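Local coordinates for IroE protein (Escherichia coli, PDB 2GZS) that hydrolyses the trilactone siderophore enterobactin and its C-glucosylated forms, preferring the iron-free molecules and usually cutting once to leave linear trimers, at residues 144-149 and 249-254; 169-174 and 200-205; 45-50 and 73-78; 1-6 and 53-58; 178-183 and 220-225. All coordinates share one frame; numbering follows the deposited sequence.

Contact 1: residues 144-149 and 249-254; sequences GLWGHS and PMFNAS. With DFP (diisopropyl phosphonate), chain B.
Trp146 drives the edge of its six-membered ring into the face of Phe251, the planes standing at 88° and Trp146 CH2 lying 3.7 Å from Phe251 CZ. This T-shaped pair joins strand 143-148 of the alpha/beta-hydrolase sheet to helix 247-262, which packs on the sheet with its short segment almost antiparallel to the strand. Phe251 is used twice: while its face receives the indole, its own edge turns toward the face of His148, an offset edge-to-face pair with centroids 5.5 Å apart. The three rings form an aromatic cluster, and large flat residues suit a place where strand and helix axes lie 9.1 Å apart and must be bridged by side chains. Trp146 and His148 both point toward the helix, whereas Gly147 between them has no side chain to place. With CG anti to the backbone N (chi1 175°), the imidazole of His148 reaches out from the strand to lie between Phe251 and the bound group; its CE1 comes 3.7 Å from C3 of the diisopropyl phosphonate. Met250, a selenomethionine, meets the edge of the same imidazole through CG. Next along the chain, Ser149 is the active-site nucleophile, set in the tight strand-to-helix turn of the nucleophile elbow with a positive phi of 67°; its OG is bonded covalently to the phosphorus of the inhibitor. Arg90 and the backbone N of Tyr150 hydrogen-bond to the same phosphonate. Earlier in the strand, Trp146 NE1 makes a weak hydrogen bond of 3.4 Å to Ser254 OG, and that hydroxyl in turn donates to Met250 O at 3.0 Å.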
# COMPACT_ATOMS: atom_id res chain seq x y z
N GLY A 144 5.17 0.44 -6.53
CA GLY A 144 4.94 -0.22 -5.21
C GLY A 144 3.53 0.06 -4.74
O GLY A 144 2.77 0.86 -5.22
N LEU A 145 3.15 -0.78 -3.73
CA LEU A 145 1.82 -0.76 -3.10
C LEU A 145 2.01 -0.76 -1.58
O LEU A 145 2.80 -1.60 -1.12
CB LEU A 145 1.05 -2.01 -3.58
CG LEU A 145 -0.37 -2.14 -2.90
CD1 LEU A 145 -1.30 -1.07 -3.41
CD2 LEU A 145 -0.89 -3.52 -3.25
N TRP A 146 1.31 0.07 -0.85
CA TRP A 146 1.38 0.11 0.62
C TRP A 146 -0.03 0.14 1.18
O TRP A 146 -0.94 0.79 0.68
CB TRP A 146 2.12 1.44 1.06
CG TRP A 146 2.06 1.65 2.57
CD1 TRP A 146 2.98 1.18 3.50
CD2 TRP A 146 1.03 2.36 3.30
NE1 TRP A 146 2.53 1.58 4.74
CE2 TRP A 146 1.38 2.28 4.69
CE3 TRP A 146 -0.15 3.03 2.90
CZ2 TRP A 146 0.57 2.89 5.68
CZ3 TRP A 146 -0.95 3.64 3.91
CH2 TRP A 146 -0.55 3.54 5.26
N GLY A 147 -0.14 -0.54 2.36
CA GLY A 147 -1.37 -0.44 3.16
C GLY A 147 -1.12 -0.89 4.60
O GLY A 147 -0.17 -1.62 4.82
N HIS A 148 -2.03 -0.37 5.47
CA HIS A 148 -1.91 -0.67 6.90
C HIS A 148 -3.18 -1.34 7.43
O HIS A 148 -4.26 -0.93 7.10
CB HIS A 148 -1.68 0.68 7.65
CG HIS A 148 -1.65 0.58 9.15
ND1 HIS A 148 -2.79 0.80 9.91
CD2 HIS A 148 -0.63 0.30 9.99
CE1 HIS A 148 -2.42 0.66 11.18
NE2 HIS A 148 -1.15 0.36 11.30
N SER A 149 -2.90 -2.32 8.29
CA SER A 149 -4.03 -2.99 9.03
C SER A 149 -4.86 -3.76 8.00
O SER A 149 -4.24 -4.63 7.37
CB SER A 149 -4.76 -1.97 9.90
OG SER A 149 -5.65 -2.77 10.79
N PRO A 249 1.06 6.45 15.39
CA PRO A 249 2.48 6.54 15.03
C PRO A 249 2.85 5.44 14.10
O PRO A 249 3.70 5.63 13.23
CB PRO A 249 3.18 6.41 16.41
CG PRO A 249 2.18 7.00 17.34
CD PRO A 249 0.82 6.50 16.83
N MSE A 250 2.38 4.19 14.16
CA MSE A 250 2.73 3.18 13.20
C MSE A 250 2.17 3.43 11.80
O MSE A 250 2.89 3.10 10.85
CB MSE A 250 2.11 1.84 13.73
CG MSE A 250 2.42 0.72 12.75
SE MSE A 250 4.34 0.32 12.66
CE MSE A 250 4.08 -0.90 11.27
N PHE A 251 0.95 3.92 11.71
CA PHE A 251 0.40 4.31 10.39
C PHE A 251 1.39 5.27 9.73
O PHE A 251 1.74 5.10 8.57
CB PHE A 251 -1.00 4.90 10.54
CG PHE A 251 -1.70 5.22 9.22
CD1 PHE A 251 -2.62 4.30 8.74
CD2 PHE A 251 -1.43 6.40 8.52
CE1 PHE A 251 -3.25 4.59 7.52
CE2 PHE A 251 -2.05 6.65 7.33
CZ PHE A 251 -3.00 5.77 6.81
N ASN A 252 1.77 6.27 10.53
CA ASN A 252 2.69 7.30 10.02
C ASN A 252 4.03 6.71 9.65
O ASN A 252 4.59 6.92 8.57
CB ASN A 252 2.98 8.32 11.14
CG ASN A 252 1.87 9.32 11.32
OD1 ASN A 252 0.96 9.33 10.49
ND2 ASN A 252 1.95 10.10 12.39
N ALA A 253 4.66 5.96 10.57
CA ALA A 253 5.98 5.42 10.33
C ALA A 253 6.05 4.55 9.10
O ALA A 253 7.00 4.58 8.30
CB ALA A 253 6.44 4.58 11.55
N SER A 254 5.06 3.68 8.97
CA SER A 254 5.13 2.69 7.88
C SER A 254 4.87 3.41 6.52
O SER A 254 5.62 3.06 5.62
CB SER A 254 4.15 1.55 8.18
OG SER A 254 2.80 1.96 8.09
C1 DFP B . -6.38 -0.87 13.21
C2 DFP B . -7.59 -0.77 14.15
C3 DFP B . -5.48 0.36 13.29
C1' DFP B . -8.47 -4.40 11.33
C2' DFP B . -7.46 -5.49 11.13
C3' DFP B . -9.43 -4.85 12.49
P DFP B . -7.07 -2.17 10.96
O1P DFP B . -6.96 -0.91 11.87
O2P DFP B . -7.83 -3.25 11.82
O3P DFP B . -7.76 -1.89 9.63

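Contact 2: residues 169-174 and 200-205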
# COMPACT_ATOMS: atom_id res chain seq x y z
N TYR A 169 4.46 -3.28 0.40
CA TYR A 169 4.76 -2.88 1.77
C TYR A 169 3.47 -3.11 2.61
O TYR A 169 2.48 -2.40 2.51
CB TYR A 169 5.08 -1.39 1.78
CG TYR A 169 6.34 -0.98 1.04
CD1 TYR A 169 7.55 -0.96 1.72
CD2 TYR A 169 6.28 -0.61 -0.31
CE1 TYR A 169 8.74 -0.60 1.09
CE2 TYR A 169 7.46 -0.22 -0.93
CZ TYR A 169 8.63 -0.21 -0.23
OH TYR A 169 9.77 0.18 -0.94
N SER A 170 3.58 -4.17 3.40
CA SER A 170 2.42 -4.65 4.17
C SER A 170 2.60 -4.23 5.63
O SER A 170 3.49 -4.86 6.26
CB SER A 170 2.34 -6.18 4.08
OG SER A 170 1.23 -6.59 4.89
N ALA A 171 1.83 -3.26 6.05
CA ALA A 171 2.02 -2.75 7.42
C ALA A 171 0.91 -3.23 8.37
O ALA A 171 -0.25 -3.20 8.01
CB ALA A 171 2.07 -1.23 7.36
N SER A 172 1.37 -3.69 9.56
CA SER A 172 0.46 -4.22 10.60
C SER A 172 -0.57 -5.26 10.13
O SER A 172 -1.72 -5.14 10.59
CB SER A 172 -0.26 -3.10 11.33
OG SER A 172 0.76 -2.22 11.88
N PRO A 173 -0.22 -6.19 9.26
CA PRO A 173 -1.23 -7.20 8.87
C PRO A 173 -1.55 -8.10 10.08
O PRO A 173 -2.66 -8.70 10.05
CB PRO A 173 -0.57 -7.97 7.73
CG PRO A 173 0.91 -7.84 8.01
CD PRO A 173 1.08 -6.48 8.59
N SER A 174 -0.68 -8.15 11.05
CA SER A 174 -0.91 -9.00 12.25
C SER A 174 -2.17 -8.52 12.95
O SER A 174 -2.69 -9.31 13.81
CB SER A 174 0.27 -8.96 13.22
OG SER A 174 0.38 -7.66 13.77
N ALA A 200 7.88 -6.39 1.84
CA ALA A 200 8.36 -5.72 3.04
C ALA A 200 7.25 -5.82 4.08
O ALA A 200 6.21 -5.15 3.94
CB ALA A 200 8.70 -4.26 2.78
N ILE A 201 7.47 -6.63 5.13
CA ILE A 201 6.50 -6.69 6.22
C ILE A 201 6.90 -5.71 7.31
O ILE A 201 8.10 -5.65 7.64
CB ILE A 201 6.42 -8.12 6.80
CG1 ILE A 201 6.01 -9.12 5.70
CG2 ILE A 201 5.48 -8.18 7.98
CD1 ILE A 201 6.02 -10.57 6.19
N MSE A 202 5.96 -4.91 7.78
CA MSE A 202 6.24 -3.81 8.65
C MSE A 202 5.38 -4.00 9.89
O MSE A 202 4.16 -4.10 9.76
CB MSE A 202 5.92 -2.47 7.98
CG MSE A 202 6.50 -2.36 6.53
SE MSE A 202 6.13 -0.71 5.64
CE MSE A 202 7.76 0.18 6.12
N GLU A 203 6.00 -4.06 11.07
CA GLU A 203 5.18 -4.25 12.25
C GLU A 203 5.69 -3.34 13.37
O GLU A 203 6.85 -2.95 13.32
CB GLU A 203 5.23 -5.72 12.76
CG GLU A 203 4.51 -6.70 11.83
CD GLU A 203 3.01 -6.72 12.02
OE1 GLU A 203 2.45 -6.10 12.97
OE2 GLU A 203 2.29 -7.40 11.23
N GLY A 204 4.85 -2.98 14.31
CA GLY A 204 5.31 -2.07 15.37
C GLY A 204 4.61 -2.71 16.57
O GLY A 204 5.19 -3.71 16.90
N SER A 205 3.51 -2.05 16.85
CA SER A 205 2.53 -2.46 17.84
C SER A 205 3.34 -2.74 19.10
O SER A 205 3.51 -1.73 19.79
CB SER A 205 1.68 -3.61 17.33
OG SER A 205 0.94 -3.20 16.19
O HOH W 1 1.93 -3.58 13.94
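Glu203 meets segment 169-174 through the end of its side chain. Its CG packs on Ile223 CD1, and a bend about the CB-CG bond (chi2 -81°) turns the carboxylate toward the turn formed by residues 172-174. There Glu203 OE2 accepts the N-H of Ser174 N with its syn lone pair at 3.1 Å, and Pro173 CD lies beside it. Glu203 OE1 takes the hydroxyl of Ser174 OG at 2.7 Å, out of the carboxylate plane. A water also donates to OE1, accepts from Gly204 N and is hydrogen-bonded to Ser172 OG and Ser205 OG. With an alanine here the carboxylate is gone, and the Ser174 amide and hydroxyl, together with the water, would probably be left without their shared acceptor. Before that turn, strands 167-171 and 198-203 are parallel neighbours joined through helix 179-187, a beta-alpha-beta crossover of the alpha/beta-hydrolase sheet. Ser170 N donates a hydrogen bond to Ala200 O, Met202 N to Ser170 O, and Ser172 N to Met202 O. On one face, small Ala200 leaves room for Tyr169, whose CD1 sits 3.7 Å from Ala200 CB; the phenol hydroxyl is hydrogen-bonded to Asp261. Met202, a selenomethionine, makes an oblique Met-aromatic contact, its SE 5.4 Å from the centroid of the Tyr169 ring.

Contact 3: residues 45-50 and 73-78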
# COMPACT_ATOMS: atom_id res chain seq x y z
N ILE A 45 6.88 4.82 -8.23
CA ILE A 45 5.53 5.28 -7.91
C ILE A 45 4.97 4.39 -6.79
O ILE A 45 5.18 3.17 -6.89
CB ILE A 45 4.60 5.26 -9.16
CG1 ILE A 45 3.21 5.84 -8.88
CG2 ILE A 45 4.54 3.85 -9.81
CD1 ILE A 45 2.36 6.04 -10.17
N LEU A 46 4.32 5.02 -5.80
CA LEU A 46 3.83 4.21 -4.68
C LEU A 46 2.32 4.47 -4.57
O LEU A 46 1.93 5.62 -4.39
CB LEU A 46 4.59 4.60 -3.43
CG LEU A 46 4.22 3.71 -2.20
CD1 LEU A 46 4.46 2.23 -2.38
CD2 LEU A 46 4.97 4.24 -0.98
N TYR A 47 1.53 3.41 -4.69
CA TYR A 47 0.09 3.42 -4.53
C TYR A 47 -0.24 3.13 -3.05
O TYR A 47 0.36 2.15 -2.54
CB TYR A 47 -0.54 2.34 -5.43
CG TYR A 47 -0.54 2.74 -6.91
CD1 TYR A 47 -1.69 3.28 -7.47
CD2 TYR A 47 0.63 2.58 -7.63
CE1 TYR A 47 -1.73 3.67 -8.83
CE2 TYR A 47 0.58 2.97 -8.97
CZ TYR A 47 -0.56 3.48 -9.52
OH TYR A 47 -0.54 3.86 -10.88
N MSE A 48 -1.04 3.96 -2.43
CA MSE A 48 -1.21 3.90 -0.98
C MSE A 48 -2.69 3.86 -0.63
O MSE A 48 -3.48 4.70 -1.03
CB MSE A 48 -0.59 5.19 -0.37
CG MSE A 48 0.93 5.21 -0.79
SE MSE A 48 1.93 6.59 0.16
CE MSE A 48 0.35 7.51 -0.33
N LEU A 49 -3.03 2.80 0.16
CA LEU A 49 -4.43 2.73 0.58
C LEU A 49 -4.74 3.72 1.73
O LEU A 49 -3.87 4.42 2.24
CB LEU A 49 -4.72 1.31 1.06
CG LEU A 49 -4.44 0.19 0.03
CD1 LEU A 49 -5.11 -1.12 0.51
CD2 LEU A 49 -4.69 0.44 -1.40
N ASP A 50 -6.01 3.80 2.13
CA ASP A 50 -6.44 4.80 3.10
C ASP A 50 -5.98 6.19 2.71
O ASP A 50 -5.42 6.93 3.52
CB ASP A 50 -5.98 4.41 4.52
CG ASP A 50 -6.69 3.13 4.99
OD1 ASP A 50 -7.93 3.04 4.76
OD2 ASP A 50 -5.95 2.33 5.60
N VAL A 73 6.34 9.40 -7.57
CA VAL A 73 4.92 9.72 -7.68
C VAL A 73 4.13 9.02 -6.55
O VAL A 73 4.44 7.84 -6.28
CB VAL A 73 4.37 9.34 -9.05
CG1 VAL A 73 2.88 9.50 -9.24
CG2 VAL A 73 5.10 10.23 -10.13
N ILE A 74 3.22 9.76 -5.95
CA ILE A 74 2.45 9.18 -4.82
C ILE A 74 1.01 9.13 -5.28
O ILE A 74 0.42 10.15 -5.69
CB ILE A 74 2.58 10.09 -3.61
CG1 ILE A 74 4.05 10.40 -3.27
CG2 ILE A 74 1.82 9.47 -2.46
CD1 ILE A 74 4.17 11.24 -2.01
N VAL A 75 0.37 7.97 -5.22
CA VAL A 75 -1.04 7.85 -5.58
C VAL A 75 -1.78 7.46 -4.31
O VAL A 75 -1.62 6.31 -3.88
CB VAL A 75 -1.31 6.83 -6.70
CG1 VAL A 75 -2.79 6.76 -7.02
CG2 VAL A 75 -0.49 7.19 -7.94
N ALA A 76 -2.54 8.37 -3.73
CA ALA A 76 -3.25 8.07 -2.49
C ALA A 76 -4.68 7.70 -2.88
O ALA A 76 -5.43 8.51 -3.41
CB ALA A 76 -3.24 9.30 -1.61
N VAL A 77 -5.01 6.41 -2.63
CA VAL A 77 -6.32 5.90 -3.11
C VAL A 77 -7.27 6.00 -1.92
O VAL A 77 -7.17 5.14 -1.00
CB VAL A 77 -6.19 4.47 -3.60
CG1 VAL A 77 -7.52 3.94 -4.12
CG2 VAL A 77 -5.08 4.45 -4.69
N GLY A 78 -8.13 7.01 -1.91
CA GLY A 78 -9.04 7.24 -0.81
C GLY A 78 -10.50 7.16 -1.23
O GLY A 78 -10.76 6.56 -2.29
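Leu46 N donates to Val73 O at 2.9 Å, the first of four backbone hydrogen bonds that join strands 43-48 and 73-79 as parallel neighbours in the central sheet of the alpha/beta-hydrolase fold. Val75 lies at the middle of the series: its N-H gives a nearly straight bond to Leu46 O (176°) and its carbonyl receives Met48 N. Val77 N then reaches Met48 O at 2.8 Å. Between these bonds, CA-H...O contacts from Ile45 to Val73 O and from Tyr47 to Val75 O add weaker polar links.

Two side chains take polar partners outside the strand pair. The hydroxyl of Tyr47 is hydrogen-bonded to Glu133, so the buried ring has a polar partner at its end. Beyond the strand, Asp50 forms a salt bridge with Arg90, which also hydrogen-bonds to the bound phosphonate.

The apolar contacts fall on two faces. On one, Met48, a selenomethionine, carries its CE over the neighbouring strand to Ala76 CB, 4.2 Å away, although CE is modelled improbably close to Ile74 CG2 and its exact place is doubtful. On the opposite face, the beta-branched Ile45, Val73 and Val75 suit extended backbone and fill the surface with short, stiff branches. Ile45 CG1 is anti to its backbone N (chi1 -176°), which lays the arm beside Val73 and lets Ile45 CD1 touch Val73 CG1 at 3.6 Å and Val75 CG2 at 3.8 Å. Tyr47 runs alongside Val75 and offers it a ring face: the CH-pi contact brings Val75 CB within 4.1 Å of the Tyr47 ring centroid.

Contact 4: residues 1-6 and 53-58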
# COMPACT_ATOMS: atom_id res chain seq x y z
N PRO A 1 -6.03 15.43 2.55
CA PRO A 1 -6.26 15.97 1.21
C PRO A 1 -5.77 17.40 1.09
O PRO A 1 -5.41 17.90 0.03
CB PRO A 1 -7.79 15.95 1.09
CG PRO A 1 -8.29 16.04 2.50
CD PRO A 1 -7.28 15.30 3.34
N ASN A 2 -5.80 18.06 2.26
CA ASN A 2 -5.59 19.50 2.22
C ASN A 2 -4.20 19.80 1.68
O ASN A 2 -4.24 20.81 0.98
CB ASN A 2 -5.77 20.23 3.54
CG ASN A 2 -7.27 20.44 3.74
OD1 ASN A 2 -7.87 21.14 2.92
ND2 ASN A 2 -7.77 19.81 4.78
N ILE A 3 -3.12 19.02 1.84
CA ILE A 3 -1.90 19.52 1.16
C ILE A 3 -2.08 19.52 -0.34
O ILE A 3 -1.45 20.32 -1.05
CB ILE A 3 -0.62 18.73 1.53
CG1 ILE A 3 0.62 19.46 1.03
CG2 ILE A 3 -0.79 17.29 1.05
CD1 ILE A 3 1.99 19.08 1.50
N ALA A 4 -2.94 18.63 -0.86
CA ALA A 4 -3.25 18.72 -2.28
C ALA A 4 -3.94 20.03 -2.69
O ALA A 4 -3.73 20.57 -3.78
CB ALA A 4 -4.20 17.59 -2.68
N ASP A 5 -4.79 20.53 -1.80
CA ASP A 5 -5.54 21.75 -2.05
C ASP A 5 -4.62 22.96 -1.93
O ASP A 5 -4.75 23.91 -2.69
CB ASP A 5 -6.71 21.95 -1.06
CG ASP A 5 -7.67 20.77 -1.16
OD1 ASP A 5 -8.21 20.56 -2.26
OD2 ASP A 5 -7.84 20.08 -0.14
N LYS A 6 -3.71 22.89 -0.95
CA LYS A 6 -2.78 23.99 -0.69
C LYS A 6 -1.62 24.03 -1.65
O LYS A 6 -1.19 25.13 -2.02
CB LYS A 6 -2.31 23.89 0.76
CG LYS A 6 -0.82 24.10 0.97
CD LYS A 6 -0.49 24.00 2.46
CE LYS A 6 0.41 25.14 2.90
NZ LYS A 6 0.96 24.90 4.27
N ALA A 53 -6.34 9.56 4.68
CA ALA A 53 -5.54 9.70 5.93
C ALA A 53 -4.10 9.97 5.58
O ALA A 53 -3.41 10.77 6.21
CB ALA A 53 -5.67 8.41 6.76
N VAL A 54 -3.59 9.30 4.51
CA VAL A 54 -2.25 9.60 4.03
C VAL A 54 -2.19 11.09 3.63
O VAL A 54 -1.22 11.77 4.05
CB VAL A 54 -1.92 8.69 2.83
CG1 VAL A 54 -0.64 9.24 2.21
CG2 VAL A 54 -1.74 7.23 3.27
N MSE A 55 -3.16 11.56 2.87
CA MSE A 55 -3.06 12.99 2.47
C MSE A 55 -3.12 13.93 3.65
O MSE A 55 -2.42 14.95 3.59
CB MSE A 55 -4.16 13.34 1.48
CG MSE A 55 -3.93 12.58 0.15
SE MSE A 55 -2.31 13.07 -0.77
CE MSE A 55 -2.74 14.85 -0.98
N ASP A 56 -3.90 13.63 4.65
CA ASP A 56 -3.94 14.47 5.84
C ASP A 56 -2.59 14.48 6.54
O ASP A 56 -2.37 15.45 7.31
CB ASP A 56 -4.98 13.89 6.79
CG ASP A 56 -5.05 14.65 8.12
OD1 ASP A 56 -5.83 15.62 8.16
OD2 ASP A 56 -4.34 14.29 9.09
N ARG A 57 -1.74 13.49 6.40
CA ARG A 57 -0.47 13.38 7.18
C ARG A 57 0.69 13.78 6.28
O ARG A 57 1.81 13.86 6.77
CB ARG A 57 -0.32 11.94 7.67
CG ARG A 57 -1.31 11.51 8.73
CD ARG A 57 -1.44 10.00 8.84
NE ARG A 57 -2.11 9.58 10.05
CZ ARG A 57 -3.31 9.73 10.52
NH1 ARG A 57 -4.24 10.41 9.85
NH2 ARG A 57 -3.62 9.20 11.72
N LEU A 58 0.50 14.01 4.98
CA LEU A 58 1.60 14.35 4.09
C LEU A 58 2.02 15.78 4.36
O LEU A 58 1.13 16.62 4.51
CB LEU A 58 1.15 14.10 2.66
CG LEU A 58 2.19 14.12 1.57
CD1 LEU A 58 3.17 12.97 1.80
CD2 LEU A 58 1.56 14.00 0.16
O HOH W 2 -2.27 17.49 4.27
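Met55, a selenomethionine, folds its tip against the short N-terminal helix 2-6, so that Met55 CE touches Ala4 CB at 3.5 Å and Ile3 CG2 at 3.7 Å. This is helix-to-helix packing at the periphery of the alpha/beta-hydrolase fold: helix 51-57, which follows strand 43-48, receives the start of the chain on its flank, and the centre of the contact lies about 17 Å from the centre of the chain. The tight part is wholly apolar. The flexible, unbranched side chain of Met55 is suited to following an uneven surface, because bends of about -60° at chi2 and chi3 curl it so that its methyl end lies against helix 2-6. Ile3 crosses it at about a right angle and uses its CG2 branch twice, against the Met55 methyl and against Leu58. In the second of these contacts Ile3 CG2 lies 4.1 Å from Leu58 CB. The small methyl of Ala4 allows the close approach of CE. Trp30 and Phe13, from strands 26-34 and 11-19, touch both Met55 and Ala4 and thus complete the apolar patch, while Leu63 of helix 60-66 touches Ile3 and Leu58.

Toward solvent the contact is looser. Pro1 is partly exposed and poorly ordered, so its modelled short approach to Met55 is doubtful. Asp56 itself is exposed, and its side chain leaves the backbone pointing away from helix 2-6. No direct hydrogen bond joins the two segments; instead a water bridges them, accepting from Ile3 N at 3.0 Å and donating to Met55 O at 2.6 Å.

Contact 5: residues 178-183 and 220-225; sequences GYDALL and LSKIHT
An extended first torsion (chi1 166°) carries the ring of Tyr179 out from its helix toward Lys222, while the long arm of Lys222, with CG anti to its carbonyl carbon (chi1 -82°), runs back the other way past the ring to Asp180. The ammonium group meets the carboxylate there: Lys222 NZ donates to the syn lone pair of Asp180 OD1 at 2.8 Å, forming a salt bridge, and OD2 lies farther off at 3.3 Å from the same NZ. The methylene part of the lysine is useful too. Its CD lies 4.1 Å from Tyr179 CE2, approaching the ring obliquely, and its CB meets Leu183 CD1 at 4.2 Å. A lysine suits this place because it supplies an apolar stem beside Tyr179 and Leu183 as well as a charged end at the exposed Asp180. A methionine in its place would keep an apolar stem but would probably leave the carboxylate of Asp180 without its charged mate. The phenol oxygen of Tyr179 lies 3.8 Å from Ile223 CG1, and Phe239 of strand 237-241 backs that isoleucine. With the segment axes 12.0 Å apart and only 13° from parallel, long side chains rather than close backbones make the connection. Helices 179-187 and 219-232 flank the same end of the sheet, each leading into a parallel strand, the layered arrangement of connecting helices found in the alpha/beta-hydrolase fold.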
# COMPACT_ATOMS: atom_id res chain seq x y z
N GLY A 178 -7.50 -12.73 9.59
CA GLY A 178 -7.01 -13.81 8.70
C GLY A 178 -5.54 -13.64 8.35
O GLY A 178 -5.03 -14.07 7.30
N TYR A 179 -4.79 -12.98 9.24
CA TYR A 179 -3.34 -12.84 9.07
C TYR A 179 -2.65 -14.17 8.88
O TYR A 179 -1.87 -14.38 7.96
CB TYR A 179 -2.75 -12.14 10.32
CG TYR A 179 -1.29 -12.12 10.62
CD1 TYR A 179 -0.47 -11.48 9.69
CD2 TYR A 179 -0.69 -12.67 11.75
CE1 TYR A 179 0.90 -11.41 9.89
CE2 TYR A 179 0.68 -12.59 11.97
CZ TYR A 179 1.47 -11.95 11.02
OH TYR A 179 2.84 -11.82 11.16
N ASP A 180 -2.87 -15.13 9.79
CA ASP A 180 -2.18 -16.40 9.69
C ASP A 180 -2.61 -17.14 8.42
O ASP A 180 -1.71 -17.81 7.88
CB ASP A 180 -2.44 -17.30 10.91
CG ASP A 180 -1.80 -16.73 12.19
OD1 ASP A 180 -0.59 -17.00 12.37
OD2 ASP A 180 -2.47 -16.07 12.99
N ALA A 181 -3.89 -17.01 8.07
CA ALA A 181 -4.29 -17.73 6.83
C ALA A 181 -3.56 -17.18 5.60
O ALA A 181 -3.13 -17.87 4.66
CB ALA A 181 -5.78 -17.62 6.56
N LEU A 182 -3.40 -15.85 5.58
CA LEU A 182 -2.63 -15.21 4.51
C LEU A 182 -1.17 -15.54 4.59
O LEU A 182 -0.55 -15.81 3.53
CB LEU A 182 -2.75 -13.67 4.63
CG LEU A 182 -3.23 -12.76 3.54
CD1 LEU A 182 -3.92 -13.46 2.39
CD2 LEU A 182 -4.15 -11.68 4.15
N LEU A 183 -0.56 -15.53 5.77
CA LEU A 183 0.84 -15.99 5.81
C LEU A 183 1.08 -17.41 5.32
O LEU A 183 2.10 -17.75 4.73
CB LEU A 183 1.41 -15.95 7.25
CG LEU A 183 1.93 -14.58 7.67
CD1 LEU A 183 2.56 -14.66 9.06
CD2 LEU A 183 2.90 -14.03 6.63
N LEU A 220 6.81 -11.97 15.90
CA LEU A 220 8.14 -11.95 15.32
C LEU A 220 8.64 -13.34 14.95
O LEU A 220 9.41 -13.50 14.01
CB LEU A 220 9.17 -11.32 16.28
CG LEU A 220 8.84 -9.89 16.71
CD1 LEU A 220 9.14 -9.69 18.19
CD2 LEU A 220 9.59 -8.88 15.86
N SER A 221 8.24 -14.36 15.70
CA SER A 221 8.56 -15.72 15.34
C SER A 221 8.01 -16.08 13.97
O SER A 221 8.74 -16.59 13.13
CB SER A 221 7.97 -16.65 16.41
OG SER A 221 8.25 -17.99 16.07
N LYS A 222 6.75 -15.77 13.75
CA LYS A 222 6.07 -16.01 12.49
C LYS A 222 6.79 -15.29 11.36
O LYS A 222 6.96 -15.87 10.26
CB LYS A 222 4.61 -15.53 12.60
CG LYS A 222 3.77 -16.60 13.28
CD LYS A 222 2.31 -16.16 13.25
CE LYS A 222 1.53 -16.68 14.44
NZ LYS A 222 0.34 -15.79 14.66
N ILE A 223 7.19 -14.04 11.64
CA ILE A 223 7.84 -13.31 10.55
C ILE A 223 9.19 -13.87 10.27
O ILE A 223 9.60 -14.00 9.09
CB ILE A 223 7.97 -11.83 10.96
CG1 ILE A 223 6.61 -11.14 11.09
CG2 ILE A 223 8.87 -11.11 9.96
CD1 ILE A 223 6.72 -9.76 11.71
N HIS A 224 9.96 -14.28 11.29
CA HIS A 224 11.28 -14.80 10.93
C HIS A 224 11.15 -16.08 10.13
O HIS A 224 11.92 -16.27 9.18
CB HIS A 224 12.18 -14.97 12.16
CG HIS A 224 12.53 -13.58 12.65
ND1 HIS A 224 13.07 -12.62 11.81
CD2 HIS A 224 12.40 -12.96 13.84
CE1 HIS A 224 13.26 -11.49 12.45
NE2 HIS A 224 12.87 -11.67 13.69
N THR A 225 10.19 -16.95 10.50
CA THR A 225 10.08 -18.15 9.67
C THR A 225 9.66 -17.76 8.25
O THR A 225 10.16 -18.34 7.27
CB THR A 225 9.00 -19.07 10.24
OG1 THR A 225 9.50 -19.55 11.50
CG2 THR A 225 8.69 -20.27 9.35

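Contacts 1, 2 and 3 share one sheet, in which strand 143-148 of contact 1 lies between strands 43-48 and 167-171. Backbone bonds tie it to both: Trp146 N to Tyr47 O at 2.8 Å, and Ser149 N to Ala171 O at 2.8 Å. The side chain of Ser172 is about 7 Å, and that of Asp50, just after strand 43-48, about 6 Å, from the phosphonate. Those of His148 (contact 1) and Ser205 (contact 2) each lie about 5 Å from that of the active-site His247. Contact 5 extends contact 2 outward, Tyr179 CG packing on Ser174 CA at 3.5 Å. Contact 4 is remote from the site but adjoins contacts 1 and 3 through Val54; its centre lies about 33 Å from that of contact 5.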